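4-oxalocrotonate tautomerase family enzyme (Burkholderia sp. RPE67, PDB 6VVM) is a member of the tautomerase superfamily, built from two successive beta-alpha-beta units in one chain, three copies of which form the assembly. Local coordinates at residues D13-S18 / S90-S95; L7-S12 / L42-V47; V28-A33 / E78-H83; D21-A26 / A82-T87. All blocks are in the same frame, centred on the assembly; numbering follows the deposited sequence.

Contact 1. Residues D13-S18 / S90-S95; sequences DERKAS and SVLDVS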
loop_
_atom_site.group_PDB
_atom_site.type_symbol
_atom_site.label_atom_id
_atom_site.label_comp_id
_atom_site.label_asym_id
_atom_site.label_seq_id
_atom_site.Cartn_x
_atom_site.Cartn_y
_atom_site.Cartn_z
ATOM N N ASP A 13 -6.100 -20.112 10.087
ATOM C CA ASP A 13 -4.961 -20.259 9.196
ATOM C C ASP A 13 -5.346 -21.057 7.960
ATOM O O ASP A 13 -4.904 -20.740 6.852
ATOM C CB ASP A 13 -3.801 -20.908 9.941
ATOM C CG ASP A 13 -3.207 -19.982 11.002
ATOM O OD1 ASP A 13 -3.321 -18.752 10.849
ATOM O OD2 ASP A 13 -2.632 -20.483 11.984
ATOM N N GLU A 14 -6.186 -22.087 8.124
ATOM C CA GLU A 14 -6.609 -22.858 6.959
ATOM C C GLU A 14 -7.438 -21.998 6.012
ATOM O O GLU A 14 -7.317 -22.115 4.790
ATOM C CB GLU A 14 -7.396 -24.106 7.386
ATOM C CG GLU A 14 -7.843 -24.982 6.194
ATOM C CD GLU A 14 -8.633 -26.217 6.613
ATOM O OE1 GLU A 14 -8.783 -26.440 7.826
ATOM O OE2 GLU A 14 -9.097 -26.969 5.724
ATOM N N ARG A 15 -8.286 -21.124 6.550
ATOM C CA ARG A 15 -9.065 -20.258 5.674
ATOM C C ARG A 15 -8.172 -19.261 4.945
ATOM O O ARG A 15 -8.402 -18.961 3.769
ATOM C CB ARG A 15 -10.148 -19.524 6.463
ATOM C CG ARG A 15 -11.056 -18.708 5.569
ATOM C CD ARG A 15 -12.192 -18.089 6.334
ATOM N NE ARG A 15 -13.380 -18.941 6.354
ATOM C CZ ARG A 15 -14.462 -18.666 7.078
ATOM N NH1 ARG A 15 -14.486 -17.581 7.846
ATOM N NH2 ARG A 15 -15.509 -19.476 7.050
ATOM N N LYS A 16 -7.165 -18.712 5.636
ATOM C CA LYS A 16 -6.221 -17.830 4.962
ATOM C C LYS A 16 -5.471 -18.575 3.865
ATOM O O LYS A 16 -5.269 -18.043 2.769
ATOM C CB LYS A 16 -5.250 -17.228 5.975
ATOM C CG LYS A 16 -5.934 -16.304 6.971
ATOM C CD LYS A 16 -4.923 -15.516 7.781
ATOM C CE LYS A 16 -4.560 -16.201 9.082
ATOM N NZ LYS A 16 -4.104 -15.141 10.069
ATOM N N ALA A 17 -5.055 -19.812 4.144
ATOM C CA ALA A 17 -4.448 -20.637 3.101
ATOM C C ALA A 17 -5.416 -20.886 1.942
ATOM O O ALA A 17 -5.010 -20.876 0.774
ATOM C CB ALA A 17 -3.967 -21.963 3.703
ATOM N N SER A 18 -6.705 -21.087 2.234
ATOM C CA SER A 18 -7.664 -21.285 1.146
ATOM C C SER A 18 -7.922 -19.980 0.398
ATOM O O SER A 18 -8.193 -19.989 -0.806
ATOM C CB SER A 18 -8.969 -21.872 1.692
ATOM O OG SER A 18 -9.992 -21.831 0.714
ATOM N N SER A 90 -16.556 -15.478 -1.304
ATOM C CA SER A 90 -16.936 -16.856 -1.025
ATOM C C SER A 90 -16.045 -17.464 0.054
ATOM O O SER A 90 -16.548 -18.134 0.963
ATOM C CB SER A 90 -16.911 -17.685 -2.317
ATOM O OG SER A 90 -15.663 -18.312 -2.498
ATOM N N VAL A 91 -14.734 -17.199 0.009
ATOM C CA VAL A 91 -13.828 -17.798 0.988
ATOM C C VAL A 91 -14.026 -17.162 2.361
ATOM O O VAL A 91 -14.121 -17.856 3.382
ATOM C CB VAL A 91 -12.365 -17.678 0.522
ATOM C CG1 VAL A 91 -11.421 -18.212 1.592
ATOM C CG2 VAL A 91 -12.150 -18.433 -0.799
ATOM N N LEU A 92 -14.088 -15.837 2.408
ATOM C CA LEU A 92 -14.290 -15.162 3.681
ATOM C C LEU A 92 -15.742 -15.213 4.145
ATOM O O LEU A 92 -16.030 -14.775 5.262
ATOM C CB LEU A 92 -13.836 -13.706 3.591
ATOM C CG LEU A 92 -12.362 -13.451 3.301
ATOM C CD1 LEU A 92 -12.103 -11.952 3.252
ATOM C CD2 LEU A 92 -11.508 -14.125 4.356
ATOM N N ASP A 93 -16.650 -15.726 3.314
ATOM C CA ASP A 93 -18.053 -15.922 3.686
ATOM C C ASP A 93 -18.751 -14.601 3.990
ATOM O O ASP A 93 -19.406 -14.442 5.024
ATOM C CB ASP A 93 -18.181 -16.885 4.864
ATOM C CG ASP A 93 -19.556 -17.501 4.946
ATOM O OD1 ASP A 93 -20.211 -17.601 3.887
ATOM O OD2 ASP A 93 -19.985 -17.864 6.059
ATOM N N VAL A 94 -18.603 -13.636 3.080
ATOM C CA VAL A 94 -19.243 -12.334 3.198
ATOM C C VAL A 94 -19.891 -11.991 1.866
ATOM O O VAL A 94 -19.651 -12.637 0.845
ATOM C CB VAL A 94 -18.260 -11.213 3.602
ATOM C CG1 VAL A 94 -17.725 -11.440 5.011
ATOM C CG2 VAL A 94 -17.132 -11.117 2.588
ATOM N N SER A 95 -20.698 -10.933 1.881
ATOM C CA SER A 95 -21.416 -10.535 0.681
ATOM C C SER A 95 -20.448 -10.056 -0.389
ATOM O O SER A 95 -19.445 -9.396 -0.095
ATOM C CB SER A 95 -22.420 -9.425 1.004
ATOM O OG SER A 95 -21.784 -8.165 0.917
#

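Contact 2. Residues L7-S12 / L42-V47; sequences LPQGHS and LTELPV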
loop_
_atom_site.group_PDB
_atom_site.type_symbol
_atom_site.label_atom_id
_atom_site.label_comp_id
_atom_site.label_asym_id
_atom_site.label_seq_id
_atom_site.Cartn_x
_atom_site.Cartn_y
_atom_site.Cartn_z
ATOM N N LEU A 7 -8.171 -7.537 5.546
ATOM C CA LEU A 7 -9.216 -8.378 6.111
ATOM C C LEU A 7 -9.200 -8.251 7.627
ATOM O O LEU A 7 -8.209 -7.801 8.212
ATOM C CB LEU A 7 -9.059 -9.846 5.670
ATOM C CG LEU A 7 -7.965 -10.755 6.241
ATOM C CD1 LEU A 7 -8.094 -12.157 5.627
ATOM C CD2 LEU A 7 -6.561 -10.197 5.987
ATOM N N PRO A 8 -10.302 -8.582 8.289
ATOM C CA PRO A 8 -10.331 -8.505 9.748
ATOM C C PRO A 8 -9.631 -9.700 10.374
ATOM O O PRO A 8 -9.399 -10.724 9.733
ATOM C CB PRO A 8 -11.828 -8.520 10.083
ATOM C CG PRO A 8 -12.554 -8.450 8.760
ATOM C CD PRO A 8 -11.609 -8.983 7.735
ATOM N N GLN A 9 -9.306 -9.547 11.655
ATOM C CA GLN A 9 -8.786 -10.645 12.463
ATOM C C GLN A 9 -9.843 -11.729 12.642
ATOM O O GLN A 9 -11.038 -11.518 12.416
ATOM C CB GLN A 9 -8.352 -10.149 13.850
ATOM C CG GLN A 9 -7.127 -9.262 13.869
ATOM C CD GLN A 9 -6.875 -8.636 15.235
ATOM O OE1 GLN A 9 -7.799 -8.433 16.033
ATOM N NE2 GLN A 9 -5.620 -8.326 15.510
ATOM N N GLY A 10 -9.392 -12.905 13.069
ATOM C CA GLY A 10 -10.289 -13.986 13.431
ATOM C C GLY A 10 -10.383 -15.126 12.432
ATOM O O GLY A 10 -10.947 -16.171 12.778
ATOM N N HIS A 11 -9.870 -14.969 11.210
ATOM C CA HIS A 11 -9.960 -16.038 10.219
ATOM C C HIS A 11 -8.884 -17.084 10.470
ATOM O O HIS A 11 -7.738 -16.752 10.782
ATOM C CB HIS A 11 -9.832 -15.476 8.804
ATOM C CG HIS A 11 -11.017 -14.669 8.368
ATOM N ND1 HIS A 11 -12.276 -15.213 8.230
ATOM C CD2 HIS A 11 -11.135 -13.360 8.041
ATOM C CE1 HIS A 11 -13.120 -14.274 7.835
ATOM N NE2 HIS A 11 -12.453 -13.141 7.713
ATOM N N SER A 12 -9.258 -18.354 10.328
ATOM C CA SER A 12 -8.343 -19.431 10.651
ATOM C C SER A 12 -7.176 -19.452 9.670
ATOM O O SER A 12 -7.228 -18.878 8.579
ATOM C CB SER A 12 -9.063 -20.782 10.624
ATOM O OG SER A 12 -9.584 -21.039 9.332
ATOM N N LEU A 42 -1.639 -10.874 3.071
ATOM C CA LEU A 42 -2.862 -10.609 3.812
ATOM C C LEU A 42 -2.513 -9.661 4.951
ATOM O O LEU A 42 -1.571 -9.922 5.704
ATOM C CB LEU A 42 -3.475 -11.896 4.364
ATOM C CG LEU A 42 -3.673 -12.984 3.305
ATOM C CD1 LEU A 42 -4.184 -14.262 3.951
ATOM C CD2 LEU A 42 -4.612 -12.474 2.220
ATOM N N THR A 43 -3.246 -8.557 5.050
ATOM C CA THR A 43 -3.016 -7.552 6.090
ATOM C C THR A 43 -4.218 -7.579 7.029
ATOM O O THR A 43 -5.265 -6.988 6.739
ATOM C CB THR A 43 -2.784 -6.176 5.470
ATOM O OG1 THR A 43 -1.574 -6.209 4.697
ATOM C CG2 THR A 43 -2.634 -5.097 6.570
ATOM N N GLU A 44 -4.078 -8.319 8.127
ATOM C CA GLU A 44 -5.130 -8.437 9.125
ATOM C C GLU A 44 -5.186 -7.171 9.972
ATOM O O GLU A 44 -4.153 -6.681 10.424
ATOM C CB GLU A 44 -4.857 -9.624 10.049
ATOM C CG GLU A 44 -5.354 -10.955 9.586
ATOM C CD GLU A 44 -5.218 -12.009 10.676
ATOM O OE1 GLU A 44 -4.649 -11.701 11.752
ATOM O OE2 GLU A 44 -5.686 -13.137 10.456
ATOM N N LEU A 45 -6.396 -6.655 10.204
ATOM C CA LEU A 45 -6.548 -5.455 11.019
ATOM C C LEU A 45 -7.532 -5.674 12.159
ATOM O O LEU A 45 -8.594 -6.283 11.970
ATOM C CB LEU A 45 -7.028 -4.265 10.170
ATOM C CG LEU A 45 -6.113 -3.822 9.033
ATOM C CD1 LEU A 45 -6.640 -2.532 8.402
ATOM C CD2 LEU A 45 -4.687 -3.634 9.536
ATOM N N PRO A 46 -7.219 -5.172 13.349
ATOM C CA PRO A 46 -8.221 -5.143 14.421
ATOM C C PRO A 46 -9.370 -4.208 14.062
ATOM O O PRO A 46 -9.229 -3.278 13.265
ATOM C CB PRO A 46 -7.435 -4.631 15.632
ATOM C CG PRO A 46 -6.286 -3.841 15.038
ATOM C CD PRO A 46 -5.939 -4.551 13.746
ATOM N N VAL A 47 -10.534 -4.468 14.668
ATOM C CA VAL A 47 -11.720 -3.670 14.350
ATOM C C VAL A 47 -11.475 -2.192 14.643
ATOM O O VAL A 47 -11.964 -1.318 13.915
ATOM C CB VAL A 47 -12.950 -4.221 15.107
ATOM C CG1 VAL A 47 -14.110 -3.227 15.081
ATOM C CG2 VAL A 47 -13.396 -5.519 14.476
HETATM O O HOH W 1 -8.180 -12.992 9.717
HETATM O O HOH W 2 -10.465 -7.256 15.980
HETATM O O HOH W 3 -4.013 -10.257 13.743
#

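Contact 3. Residues V28-A33 / E78-H83; sequences VDAIGA and EALIAH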
loop_
_atom_site.group_PDB
_atom_site.type_symbol
_atom_site.label_atom_id
_atom_site.label_comp_id
_atom_site.label_asym_id
_atom_site.label_seq_id
_atom_site.Cartn_x
_atom_site.Cartn_y
_atom_site.Cartn_z
ATOM N N VAL A 28 -4.722 -16.208 -12.114
ATOM C CA VAL A 28 -4.324 -16.997 -13.285
ATOM C C VAL A 28 -5.431 -16.997 -14.335
ATOM O O VAL A 28 -5.182 -16.759 -15.522
ATOM C CB VAL A 28 -3.956 -18.438 -12.877
ATOM C CG1 VAL A 28 -3.711 -19.309 -14.145
ATOM C CG2 VAL A 28 -2.739 -18.449 -11.992
ATOM N N ASP A 29 -6.665 -17.294 -13.923
ATOM C CA ASP A 29 -7.766 -17.346 -14.879
ATOM C C ASP A 29 -8.079 -15.974 -15.465
ATOM O O ASP A 29 -8.472 -15.878 -16.634
ATOM C CB ASP A 29 -9.020 -17.925 -14.225
ATOM C CG ASP A 29 -8.934 -19.432 -14.005
ATOM O OD1 ASP A 29 -7.955 -20.076 -14.472
ATOM O OD2 ASP A 29 -9.857 -19.966 -13.356
ATOM N N ALA A 30 -7.907 -14.903 -14.683
ATOM C CA ALA A 30 -8.417 -13.610 -15.119
ATOM C C ALA A 30 -7.476 -12.927 -16.090
ATOM O O ALA A 30 -7.923 -12.337 -17.081
ATOM C CB ALA A 30 -8.661 -12.698 -13.908
ATOM N N ILE A 31 -6.182 -12.942 -15.788
ATOM C CA ILE A 31 -5.192 -12.205 -16.561
ATOM C C ILE A 31 -4.091 -13.098 -17.110
ATOM O O ILE A 31 -3.240 -12.608 -17.867
ATOM C CB ILE A 31 -4.581 -11.050 -15.734
ATOM C CG1 ILE A 31 -3.569 -11.582 -14.723
ATOM C CG2 ILE A 31 -5.696 -10.274 -14.991
ATOM C CD1 ILE A 31 -2.846 -10.478 -13.941
ATOM N N GLY A 32 -4.070 -14.380 -16.759
ATOM C CA GLY A 32 -3.137 -15.303 -17.372
ATOM C C GLY A 32 -1.727 -15.252 -16.836
ATOM O O GLY A 32 -0.811 -15.757 -17.494
ATOM N N ALA A 33 -1.509 -14.644 -15.677
ATOM C CA ALA A 33 -0.190 -14.694 -15.079
ATOM C C ALA A 33 0.096 -16.116 -14.605
ATOM O O ALA A 33 -0.808 -16.796 -14.106
ATOM C CB ALA A 33 -0.095 -13.718 -13.901
ATOM N N GLU A 78 -11.392 -6.068 -15.785
ATOM C CA GLU A 78 -12.767 -6.362 -15.380
ATOM C C GLU A 78 -12.902 -7.793 -14.878
ATOM O O GLU A 78 -13.570 -8.049 -13.868
ATOM C CB GLU A 78 -13.711 -6.128 -16.559
ATOM C CG GLU A 78 -15.188 -6.235 -16.246
ATOM C CD GLU A 78 -16.040 -5.753 -17.404
ATOM O OE1 GLU A 78 -16.872 -6.536 -17.897
ATOM O OE2 GLU A 78 -15.856 -4.595 -17.838
ATOM N N ALA A 79 -12.285 -8.745 -15.585
ATOM C CA ALA A 79 -12.330 -10.135 -15.147
ATOM C C ALA A 79 -11.579 -10.316 -13.837
ATOM O O ALA A 79 -12.044 -11.031 -12.941
ATOM C CB ALA A 79 -11.765 -11.054 -16.233
ATOM N N LEU A 80 -10.421 -9.667 -13.707
ATOM C CA LEU A 80 -9.686 -9.697 -12.450
ATOM C C LEU A 80 -10.547 -9.191 -11.295
ATOM O O LEU A 80 -10.633 -9.845 -10.250
ATOM C CB LEU A 80 -8.395 -8.886 -12.573
ATOM C CG LEU A 80 -7.448 -8.999 -11.372
ATOM C CD1 LEU A 80 -7.034 -10.448 -11.078
ATOM C CD2 LEU A 80 -6.233 -8.120 -11.570
ATOM N N ILE A 81 -11.215 -8.042 -11.479
ATOM C CA ILE A 81 -12.117 -7.514 -10.446
ATOM C C ILE A 81 -13.194 -8.538 -10.096
ATOM O O ILE A 81 -13.482 -8.785 -8.920
ATOM C CB ILE A 81 -12.744 -6.183 -10.907
ATOM C CG1 ILE A 81 -11.722 -5.043 -10.807
ATOM C CG2 ILE A 81 -14.001 -5.863 -10.094
ATOM C CD1 ILE A 81 -12.163 -3.771 -11.537
ATOM N N ALA A 82 -13.797 -9.160 -11.114
ATOM C CA ALA A 82 -14.896 -10.084 -10.851
ATOM C C ALA A 82 -14.403 -11.316 -10.101
ATOM O O ALA A 82 -15.033 -11.759 -9.136
ATOM C CB ALA A 82 -15.567 -10.479 -12.167
ATOM N N HIS A 83 -13.259 -11.865 -10.516
ATOM C CA HIS A 83 -12.754 -13.101 -9.926
ATOM C C HIS A 83 -12.209 -12.881 -8.523
ATOM O O HIS A 83 -12.441 -13.702 -7.631
ATOM C CB HIS A 83 -11.664 -13.703 -10.815
ATOM C CG HIS A 83 -12.186 -14.512 -11.966
ATOM N ND1 HIS A 83 -12.228 -15.891 -11.948
ATOM C CD2 HIS A 83 -12.645 -14.138 -13.186
ATOM C CE1 HIS A 83 -12.702 -16.330 -13.103
ATOM N NE2 HIS A 83 -12.957 -15.287 -13.873
#

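Contact 4. Residues D21-A26 / A82-T87; sequences DGLTRA and AHLSET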
loop_
_atom_site.group_PDB
_atom_site.type_symbol
_atom_site.label_atom_id
_atom_site.label_comp_id
_atom_site.label_asym_id
_atom_site.label_seq_id
_atom_site.Cartn_x
_atom_site.Cartn_y
_atom_site.Cartn_z
ATOM N N ASP A 21 -4.938 -19.609 -1.924
ATOM C CA ASP A 21 -5.135 -20.558 -3.020
ATOM C C ASP A 21 -6.138 -20.023 -4.037
ATOM O O ASP A 21 -5.872 -20.004 -5.245
ATOM C CB ASP A 21 -5.592 -21.903 -2.446
ATOM C CG ASP A 21 -6.040 -22.893 -3.521
ATOM O OD1 ASP A 21 -5.317 -23.055 -4.531
ATOM O OD2 ASP A 21 -7.107 -23.525 -3.333
ATOM N N GLY A 22 -7.286 -19.548 -3.563
ATOM C CA GLY A 22 -8.331 -19.136 -4.485
ATOM C C GLY A 22 -7.981 -17.869 -5.240
ATOM O O GLY A 22 -8.265 -17.753 -6.432
ATOM N N LEU A 23 -7.373 -16.891 -4.552
ATOM C CA LEU A 23 -6.994 -15.645 -5.216
ATOM C C LEU A 23 -5.924 -15.877 -6.275
ATOM O O LEU A 23 -5.851 -15.143 -7.269
ATOM C CB LEU A 23 -6.510 -14.628 -4.174
ATOM C CG LEU A 23 -7.590 -14.141 -3.199
ATOM C CD1 LEU A 23 -6.936 -13.209 -2.197
ATOM C CD2 LEU A 23 -8.680 -13.393 -3.929
ATOM N N THR A 24 -5.061 -16.863 -6.064
ATOM C CA THR A 24 -4.069 -17.179 -7.083
ATOM C C THR A 24 -4.744 -17.797 -8.304
ATOM O O THR A 24 -4.495 -17.380 -9.438
ATOM C CB THR A 24 -2.991 -18.098 -6.492
ATOM O OG1 THR A 24 -2.338 -17.407 -5.413
ATOM C CG2 THR A 24 -1.932 -18.472 -7.544
ATOM N N ARG A 25 -5.632 -18.772 -8.089
ATOM C CA ARG A 25 -6.393 -19.328 -9.204
ATOM C C ARG A 25 -7.216 -18.249 -9.886
ATOM O O ARG A 25 -7.389 -18.266 -11.109
ATOM C CB ARG A 25 -7.310 -20.448 -8.718
ATOM C CG ARG A 25 -6.596 -21.599 -8.076
ATOM C CD ARG A 25 -7.611 -22.595 -7.491
ATOM N NE ARG A 25 -6.909 -23.676 -6.817
ATOM C CZ ARG A 25 -6.488 -24.780 -7.426
ATOM N NH1 ARG A 25 -6.725 -24.965 -8.720
ATOM N NH2 ARG A 25 -5.849 -25.709 -6.734
ATOM N N ALA A 26 -7.721 -17.294 -9.106
ATOM C CA ALA A 26 -8.536 -16.228 -9.670
ATOM C C ALA A 26 -7.710 -15.359 -10.595
ATOM O O ALA A 26 -8.197 -14.923 -11.647
ATOM C CB ALA A 26 -9.146 -15.375 -8.545
ATOM N N ALA A 82 -13.797 -9.160 -11.114
ATOM C CA ALA A 82 -14.896 -10.084 -10.851
ATOM C C ALA A 82 -14.403 -11.316 -10.101
ATOM O O ALA A 82 -15.033 -11.759 -9.136
ATOM C CB ALA A 82 -15.567 -10.479 -12.167
ATOM N N HIS A 83 -13.259 -11.865 -10.516
ATOM C CA HIS A 83 -12.754 -13.101 -9.926
ATOM C C HIS A 83 -12.209 -12.881 -8.523
ATOM O O HIS A 83 -12.441 -13.702 -7.631
ATOM C CB HIS A 83 -11.664 -13.703 -10.815
ATOM C CG HIS A 83 -12.186 -14.512 -11.966
ATOM N ND1 HIS A 83 -12.228 -15.891 -11.948
ATOM C CD2 HIS A 83 -12.645 -14.138 -13.186
ATOM C CE1 HIS A 83 -12.702 -16.330 -13.103
ATOM N NE2 HIS A 83 -12.957 -15.287 -13.873
ATOM N N LEU A 84 -11.449 -11.805 -8.309
ATOM C CA LEU A 84 -10.932 -11.551 -6.968
ATOM C C LEU A 84 -12.076 -11.301 -5.999
ATOM O O LEU A 84 -12.065 -11.806 -4.869
ATOM C CB LEU A 84 -9.955 -10.366 -6.980
ATOM C CG LEU A 84 -8.625 -10.511 -7.756
ATOM C CD1 LEU A 84 -7.802 -9.198 -7.684
ATOM C CD2 LEU A 84 -7.804 -11.678 -7.229
ATOM N N SER A 85 -13.096 -10.565 -6.454
ATOM C CA SER A 85 -14.228 -10.208 -5.603
ATOM C C SER A 85 -15.017 -11.454 -5.217
ATOM O O SER A 85 -15.252 -11.704 -4.031
ATOM C CB SER A 85 -15.140 -9.209 -6.322
ATOM O OG SER A 85 -14.475 -7.989 -6.604
ATOM N N GLU A 86 -15.405 -12.268 -6.215
ATOM C CA GLU A 86 -16.172 -13.487 -5.946
ATOM C C GLU A 86 -15.388 -14.454 -5.069
ATOM O O GLU A 86 -15.953 -15.054 -4.149
ATOM C CB GLU A 86 -16.570 -14.169 -7.257
ATOM C CG GLU A 86 -17.093 -15.601 -7.065
ATOM C CD GLU A 86 -18.404 -15.634 -6.290
ATOM O OE1 GLU A 86 -19.156 -14.638 -6.346
ATOM O OE2 GLU A 86 -18.686 -16.649 -5.612
ATOM N N THR A 87 -14.081 -14.605 -5.332
ATOM C CA THR A 87 -13.240 -15.484 -4.517
ATOM C C THR A 87 -13.175 -14.991 -3.076
ATOM O O THR A 87 -13.342 -15.767 -2.125
ATOM C CB THR A 87 -11.822 -15.559 -5.094
ATOM O OG1 THR A 87 -11.827 -16.249 -6.357
ATOM C CG2 THR A 87 -10.910 -16.302 -4.124
#

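Contact 1. Residues D13-S18 / S90-S95
The guanidinium group of Arg15 lies across the end of helix 74-92, and one of its faces takes the carbonyl oxygens of Val91 and Leu92. Arg15 NE comes to 3.2 Å from Val91 O, but because this oxygen sits over the plane, the N-H does not point at it and the angle is too poor for a hydrogen bond. Leu92 O is farther off, 4.1 Å from Arg15 NH1. Asp93 CB comes in obliquely, 4.3 Å from Arg15 NH2.

The attraction is probably electrostatic in large part, since carbonyls at a helix C terminus carry the negative end of the helix dipole. The Asp93 carboxylate would add to it, although OD2 remains 4.9 Å from Arg15 NH2. Arg15 gets there by starting with CG anti to its own backbone N (chi1 -175°) and bending at chi3 (-91°). Its NH1 has a hydrogen bond to His11 ND1, which helps fix how the group is rotated.

Nearer the backbone, the aliphatic part of Arg15 and the side chain of Val91 slide past one another in opposite directions, with CG of Arg15 4.0 Å from Val91 CG1. The same methyl, CG1 of Val91, is also 4.0 Å from Ser18 OG.

Asp93, with positive phi, is the C-prime residue of the Schellman motif that ends helix 74-92. The contact thus joins the first turns of helix 13-31 to the last turn of helix 74-92, at the surface, where the Leu92 side chain packs on His11 and Pro62, and Lys16 is bridged to Glu44 on strand 39-45.

Contact 2. Residues L7-S12 / L42-V47
Leu7 and its neighbours on strand 2-8 run parallel to strand 39-45, and backbone hydrogen bonds do most of the joining. Leu7 N donates to Thr43 O at 3.2 Å with a nearly straight N-H (167°). Leu45 N returns a shorter bond of 2.9 Å to Leu7 O. Past Pro8, which has no N-H to give, Gln9 N makes a weak bond to Leu45 O.

CA-H...O contacts fill in between: Glu44 CA lies 3.3 Å from Leu7 O, and Pro8 CA points to Leu45 O.

The apolar part is carried by Leu7. Its CG stands between the backbone N and the carbonyl carbon (chi1 74°), a rotation that brings CD2 across to Leu42 CB, 3.9 Å away, and equally near Glu44 CG.

A separate van der Waals contact is made by the end of Gln9, which lies over Pro46 with OE1 of Gln9 3.7 Å from Pro46 CA.

Water completes the polar side. One molecule donates to Pro8 O and to Glu44 OE2 (2.6 Å) while accepting from His11 N, so it bridges the turn to the carboxylate. Another links Gln9 NE2 to Glu44 OE1, and a third joins Gln9 OE1 to Val47 N. Glu44 OE2 is held as well by the salt bridge from Lys16 NZ, and the two grips together should fix the rotation of the carboxylate.

Ser12 N-caps the helix that follows. Two adjacent parallel strands joined through helix 13-31 make this a beta-alpha-beta unit, the building block of the tautomerase fold.

Contact 3. Residues V28-A33 / E78-H83
Ala30 CB presses on the backbone of helix 74-92 at Leu80, 3.5 Å from Leu80 CA, which is tighter than ordinary van der Waals contact. The small methyl lets the two backbones close to 4.9 Å between the CA atoms of Ala30 and Leu80. It also lies 4.2 Å from Ala79 CB and 4.0 Å from Leu80 CD1. Next to it Ile31 and Leu80 cross obliquely, CG2 of Ile31 resting 3.9 Å from Leu80 CB. With CG of Leu80 anti to its backbone N (chi1 -172°), both of its methyls come within reach of that Ile31 branch. This is the inner side: Leu80 and Ile31 continue onto Leu68 of strand 63-69 beneath.

The outer side is looser. Asp29, exposed to solvent, brings only CB near the imidazole, 4.2 Å from His83 CE1, and the ring is met obliquely. In its own helix the ring has Ala79 O at its edge, in plane.

No hydrogen bond or salt bridge joins the two segments. Asp29 OD2 is 4.9 Å from His83 ND1, so any attraction there would be weak and would need a protonated imidazole; the contact rests on close apolar fit.

Contact 4. Residues D21-A26 / A82-T87
Thr87 sets its CG2 methyl against the backbone of Gly22, 3.5 Å from Gly22 C and 3.6 Å from Leu23 N. With no side chain on Gly22, the methyl can sit directly on the helix there. With OG1 of Thr87 anti to its carbonyl carbon (chi1 -68°), CG2 falls anti to the backbone N and meets Gly22, while OG1 faces Ala26 CB at 3.6 Å. One turn earlier on helix 74-92, His83 CB meets the same Ala26 CB at 3.8 Å.

Toward the sheet, Leu23 and Leu84 cross at about a right angle, with their CD2 atoms 3.8 Å apart. Leu23 CD2 touches Thr87 CG2 too, and Leu84 CD2 reaches Ala26 CB.

These small residues serve a near-antiparallel helix pair: the local axes run at 161° and approach to 8.9 Å. The two helices, one from each beta-alpha-beta unit, lie side by side on one face of the four-stranded sheet.

Farther out, that sheet supports the leucines: Leu3 lies under both, with Val5 and Ile40 adding to Leu23, and Ile64 and Ala66 to Leu84.

In the fold
From the N terminus, strand 2-8 opens contact 2 at residues 7-12, and helix 13-31 then starts contacts 1, 4 and 3 in turn. Contact 2 closes first, at 42-47, bringing strand 39-45 beside strand 2-8. The other three close on helix 74-92 in reverse order: contact 3 at 78-83, contact 4 at 82-87, sharing Ala82 and His83, and contact 1 at 90-95. Contacts 3 and 4 therefore both fall within the span of contact 1, as an antiparallel helix pair requires, while contact 2 crosses all three. It touches contact 1 through Lys16 and Glu44, tying the helix pair to the edge of the sheet within the chain.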